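Local coordinates for protein cytochrome P450 monooxygenase (Rhodococcus sp. ECU0066, PDB 6KBH) that probably acts as a self-sufficient monooxygenase, carrying electrons from its flavin mononucleotide and [2Fe-2S] cluster to a thiolate-ligated heme within one chain, at residues G237-L240 / D241-K245; Q261-P264 / D265-T268. All coordinates share one frame; numbering follows the deposited sequence.

Contact 1 of 2, residues G237-L240 / D241-K245; sequences GTVL and DKMRK
Met-243 folds back over Val-239, one turn earlier in the chain. CG lies between its own backbone N and carbonyl carbon (chi1 58°), which turns the thioether toward the preceding turn. From CB outward, the chain passes the Val-239 carbonyl. CB is 3.8 Å from Val-239 O, and CG also comes near that oxygen. CG lies 4.3 Å from Leu-240 CD1 as well. SD follows, 4.1 Å from Val-239 O. A bend at chi3 then carries CE to Val-239 CG1 at 3.6 Å, the two side chains crossing at a slant. The same carbonyl takes the backbone N-H of Met-243, with Met-243 N to Val-239 O at 3.0 Å and an N-H...O angle of 176°. The bonds of Asp-241 N to Gly-237 O and Lys-242 N to Thr-238 O continue the i to i+4 pattern of an alpha helix. Arg-244 crosses Leu-240 obliquely, with NE 4.0 Å from Leu-240 CG. Its guanidinium goes on to a salt bridge with Asp-269, while Lys-242 pairs with Asp-198. Leu-240 and Met-243 both touch Met-253 of helix 252-262. This turn thus joins an apolar, largely buried side to charged groups that reach other parts of the P450 fold.

Contact 2 of 2, residues Q261-P264 / D265-T268; sequences QEQP and DVVT
Pro-264 meets Asp-265 at the start of a tight turn that follows helix 252-262. The Asp-265 carboxylate stays beside the proline, with OD1 3.9 Å from Pro-264 CB. Its CG is anti to the carbonyl carbon (chi1 -56°), which brings OD1 back toward the preceding residue. Val-266 comes next and lies alongside Gln-263, both side chains pointing the same way. Val-266 CB is 3.7 Å from Gln-263 CB, and the extended glutamine chain carries its amide oxygen to the CG2 branch of the valine. This is a van der Waals contact. The side chain of Val-266 is about 13 Å from the bound heme. Val-266 N also makes a weak, bent bond to Gln-263 O, 3.2 Å long. Val-267 N reaches the same oxygen at 3.3 Å, with an N-H...O angle of 145°. One carbonyl therefore gathers two successive N-H groups and closes the turn. The side chain of Val-267 is buried and packs back on Val-259 and Gln-260. Thr-268 ends the segment at the N-cap position, where OG1 bonds to Tyr-271 N and to the Ser-270 hydroxyl. The turn lies on the surface and links helix 252-262 to helix 269-281.

How the contacts relate
From the N terminus, helix 219-242 arrives first. Contact 1 lies along it and runs on past residue 242, closing successive helical turns. The chain then passes through a loop into helix 252-262. Contact 2 follows where that helix ends and closes the short turn leading into helix 269-281. The two contacts are in series and neither nest nor cross. The centres of contact 1 and contact 2 are about 17 Å apart. The nearest atoms of contact 1 and contact 2 are about 6 Å apart, without touching. In space both adjoin helices 252-262 and 269-281. Gln-260 relates them, being touched by Arg-244 of contact 1 and Val-267 of contact 2. Contact 1 also packs on Leu-272 and Met-276 of helix 269-281.

Contact 1 of 2, residues G237-L240 / D241-K245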
loop_
_atom_site.group_PDB
_atom_site.type_symbol
_atom_site.label_atom_id
_atom_site.label_comp_id
_atom_site.label_asym_id
_atom_site.label_seq_id
_atom_site.Cartn_x
_atom_site.Cartn_y
_atom_site.Cartn_z
ATOM N N GLY A 237 -2.945 -29.427 -19.032
ATOM C CA GLY A 237 -3.749 -29.364 -20.243
ATOM C C GLY A 237 -5.116 -30.001 -20.072
ATOM O O GLY A 237 -6.121 -29.474 -20.559
ATOM N N THR A 238 -5.171 -31.145 -19.386
ATOM C CA THR A 238 -6.457 -31.760 -19.073
ATOM C C THR A 238 -7.256 -30.896 -18.109
ATOM O O THR A 238 -8.471 -30.732 -18.273
ATOM C CB THR A 238 -6.244 -33.150 -18.475
ATOM O OG1 THR A 238 -5.921 -33.025 -17.084
ATOM C CG2 THR A 238 -5.111 -33.873 -19.190
ATOM N N VAL A 239 -6.587 -30.343 -17.095
ATOM C CA VAL A 239 -7.269 -29.514 -16.107
ATOM C C VAL A 239 -7.961 -28.338 -16.781
ATOM O O VAL A 239 -9.109 -28.009 -16.459
ATOM C CB VAL A 239 -6.275 -29.047 -15.028
ATOM C CG1 VAL A 239 -6.942 -28.074 -14.086
ATOM C CG2 VAL A 239 -5.732 -30.238 -14.260
ATOM N N LEU A 240 -7.285 -27.696 -17.738
ATOM C CA LEU A 240 -7.904 -26.589 -18.462
ATOM C C LEU A 240 -9.094 -27.062 -19.288
ATOM O O LEU A 240 -10.113 -26.367 -19.372
ATOM C CB LEU A 240 -6.882 -25.891 -19.357
ATOM C CG LEU A 240 -7.430 -24.635 -20.040
ATOM C CD1 LEU A 240 -7.895 -23.625 -19.001
ATOM C CD2 LEU A 240 -6.408 -24.015 -20.979
ATOM N N ASP A 241 -8.981 -28.237 -19.916
ATOM C CA ASP A 241 -10.108 -28.781 -20.666
ATOM C C ASP A 241 -11.273 -29.117 -19.743
ATOM O O ASP A 241 -12.439 -28.955 -20.120
ATOM C CB ASP A 241 -9.677 -30.019 -21.452
ATOM C CG ASP A 241 -8.874 -29.677 -22.693
ATOM O OD1 ASP A 241 -8.845 -28.488 -23.082
ATOM O OD2 ASP A 241 -8.278 -30.601 -23.285
ATOM N N LYS A 242 -10.980 -29.589 -18.529
ATOM C CA LYS A 242 -12.046 -29.927 -17.592
ATOM C C LYS A 242 -12.819 -28.683 -17.163
ATOM O O LYS A 242 -14.054 -28.657 -17.223
ATOM C CB LYS A 242 -11.471 -30.650 -16.374
ATOM C CG LYS A 242 -12.501 -30.897 -15.288
ATOM C CD LYS A 242 -11.861 -31.253 -13.959
ATOM C CE LYS A 242 -11.538 -32.733 -13.879
ATOM N NZ LYS A 242 -11.156 -33.138 -12.497
ATOM N N MET A 243 -12.112 -27.644 -16.721
ATOM C CA MET A 243 -12.744 -26.391 -16.331
ATOM C C MET A 243 -13.114 -25.527 -17.526
ATOM O O MET A 243 -13.641 -24.425 -17.335
ATOM C CB MET A 243 -11.829 -25.599 -15.392
ATOM C CG MET A 243 -10.460 -25.284 -15.978
ATOM S SD MET A 243 -9.438 -24.224 -14.930
ATOM C CE MET A 243 -9.126 -25.316 -13.554
ATOM N N ARG A 244 -12.868 -26.008 -18.745
ATOM C CA ARG A 244 -13.199 -25.241 -19.937
ATOM C C ARG A 244 -14.704 -24.992 -20.046
ATOM O O ARG A 244 -15.121 -24.000 -20.651
ATOM C CB ARG A 244 -12.680 -25.963 -21.183
ATOM C CG ARG A 244 -12.573 -25.108 -22.450
ATOM C CD ARG A 244 -11.585 -23.965 -22.291
ATOM N NE ARG A 244 -10.264 -24.263 -22.840
ATOM C CZ ARG A 244 -9.779 -23.710 -23.950
ATOM N NH1 ARG A 244 -10.517 -22.846 -24.632
ATOM N NH2 ARG A 244 -8.561 -24.021 -24.373
ATOM N N LYS A 245 -15.540 -25.839 -19.441
ATOM C CA LYS A 245 -16.979 -25.737 -19.643
ATOM C C LYS A 245 -17.725 -25.372 -18.355
ATOM O O LYS A 245 -18.962 -25.456 -18.298
ATOM C CB LYS A 245 -17.516 -27.011 -20.291
ATOM C CG LYS A 245 -17.229 -28.358 -19.549
ATOM C CD LYS A 245 -17.798 -28.409 -18.131
ATOM C CE LYS A 245 -17.374 -29.585 -17.264
ATOM N NZ LYS A 245 -17.760 -29.250 -15.851
#

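Contact 2 of 2, residues Q261-P264 / D265-T268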
loop_
_atom_site.group_PDB
_atom_site.type_symbol
_atom_site.label_atom_id
_atom_site.label_comp_id
_atom_site.label_asym_id
_atom_site.label_seq_id
_atom_site.Cartn_x
_atom_site.Cartn_y
_atom_site.Cartn_z
ATOM N N GLN A 261 -13.943 -15.856 -24.758
ATOM C CA GLN A 261 -15.156 -15.716 -25.555
ATOM C C GLN A 261 -15.461 -14.253 -25.853
ATOM O O GLN A 261 -16.064 -13.947 -26.889
ATOM C CB GLN A 261 -16.339 -16.387 -24.854
ATOM C CG GLN A 261 -16.238 -17.914 -24.697
ATOM C CD GLN A 261 -15.651 -18.652 -25.909
ATOM O OE1 GLN A 261 -15.736 -18.196 -27.052
ATOM N NE2 GLN A 261 -15.063 -19.814 -25.649
ATOM N N GLU A 262 -15.047 -13.338 -24.975
ATOM C CA GLU A 262 -15.258 -11.918 -25.236
ATOM C C GLU A 262 -14.235 -11.368 -26.227
ATOM O O GLU A 262 -14.589 -10.580 -27.110
ATOM C CB GLU A 262 -15.221 -11.131 -23.925
ATOM C CG GLU A 262 -16.325 -11.515 -22.947
ATOM C CD GLU A 262 -16.266 -10.730 -21.649
ATOM O OE1 GLU A 262 -15.381 -9.858 -21.515
ATOM O OE2 GLU A 262 -17.102 -10.991 -20.758
ATOM N N GLN A 263 -12.967 -11.768 -26.105
ATOM C CA GLN A 263 -11.898 -11.310 -26.996
ATOM C C GLN A 263 -11.102 -12.519 -27.472
ATOM O O GLN A 263 -10.026 -12.818 -26.937
ATOM C CB GLN A 263 -10.986 -10.297 -26.299
ATOM C CG GLN A 263 -11.692 -9.349 -25.343
ATOM C CD GLN A 263 -10.780 -8.254 -24.834
ATOM O OE1 GLN A 263 -9.754 -7.955 -25.444
ATOM N NE2 GLN A 263 -11.143 -7.652 -23.710
ATOM N N PRO A 264 -11.596 -13.230 -28.492
ATOM C CA PRO A 264 -10.953 -14.496 -28.892
ATOM C C PRO A 264 -9.540 -14.350 -29.440
ATOM O O PRO A 264 -8.771 -15.318 -29.374
ATOM C CB PRO A 264 -11.910 -15.052 -29.957
ATOM C CG PRO A 264 -13.222 -14.399 -29.661
ATOM C CD PRO A 264 -12.879 -13.021 -29.182
ATOM N N ASP A 265 -9.174 -13.192 -29.987
ATOM C CA ASP A 265 -7.830 -13.000 -30.513
ATOM C C ASP A 265 -6.849 -12.559 -29.436
ATOM O O ASP A 265 -5.665 -12.897 -29.498
ATOM C CB ASP A 265 -7.845 -11.971 -31.649
ATOM C CG ASP A 265 -8.805 -12.346 -32.768
ATOM O OD1 ASP A 265 -9.892 -12.892 -32.467
ATOM O OD2 ASP A 265 -8.482 -12.085 -33.948
ATOM N N VAL A 266 -7.329 -11.834 -28.430
ATOM C CA VAL A 266 -6.482 -11.364 -27.344
ATOM C C VAL A 266 -6.025 -12.538 -26.485
ATOM O O VAL A 266 -4.866 -12.584 -26.046
ATOM C CB VAL A 266 -7.251 -10.319 -26.531
ATOM C CG1 VAL A 266 -6.678 -10.154 -25.124
ATOM C CG2 VAL A 266 -7.293 -8.994 -27.263
ATOM N N VAL A 267 -6.904 -13.513 -26.289
ATOM C CA VAL A 267 -6.720 -14.575 -25.323
ATOM C C VAL A 267 -6.995 -15.872 -26.072
ATOM O O VAL A 267 -8.121 -16.111 -26.523
ATOM C CB VAL A 267 -7.635 -14.362 -24.110
ATOM C CG1 VAL A 267 -7.963 -15.648 -23.425
ATOM C CG2 VAL A 267 -6.961 -13.402 -23.119
ATOM N N THR A 268 -5.955 -16.677 -26.260
ATOM C CA THR A 268 -5.996 -17.844 -27.130
ATOM C C THR A 268 -5.877 -19.121 -26.311
ATOM O O THR A 268 -5.465 -19.102 -25.152
ATOM C CB THR A 268 -4.865 -17.790 -28.163
ATOM O OG1 THR A 268 -3.618 -18.059 -27.509
ATOM C CG2 THR A 268 -4.799 -16.426 -28.821
#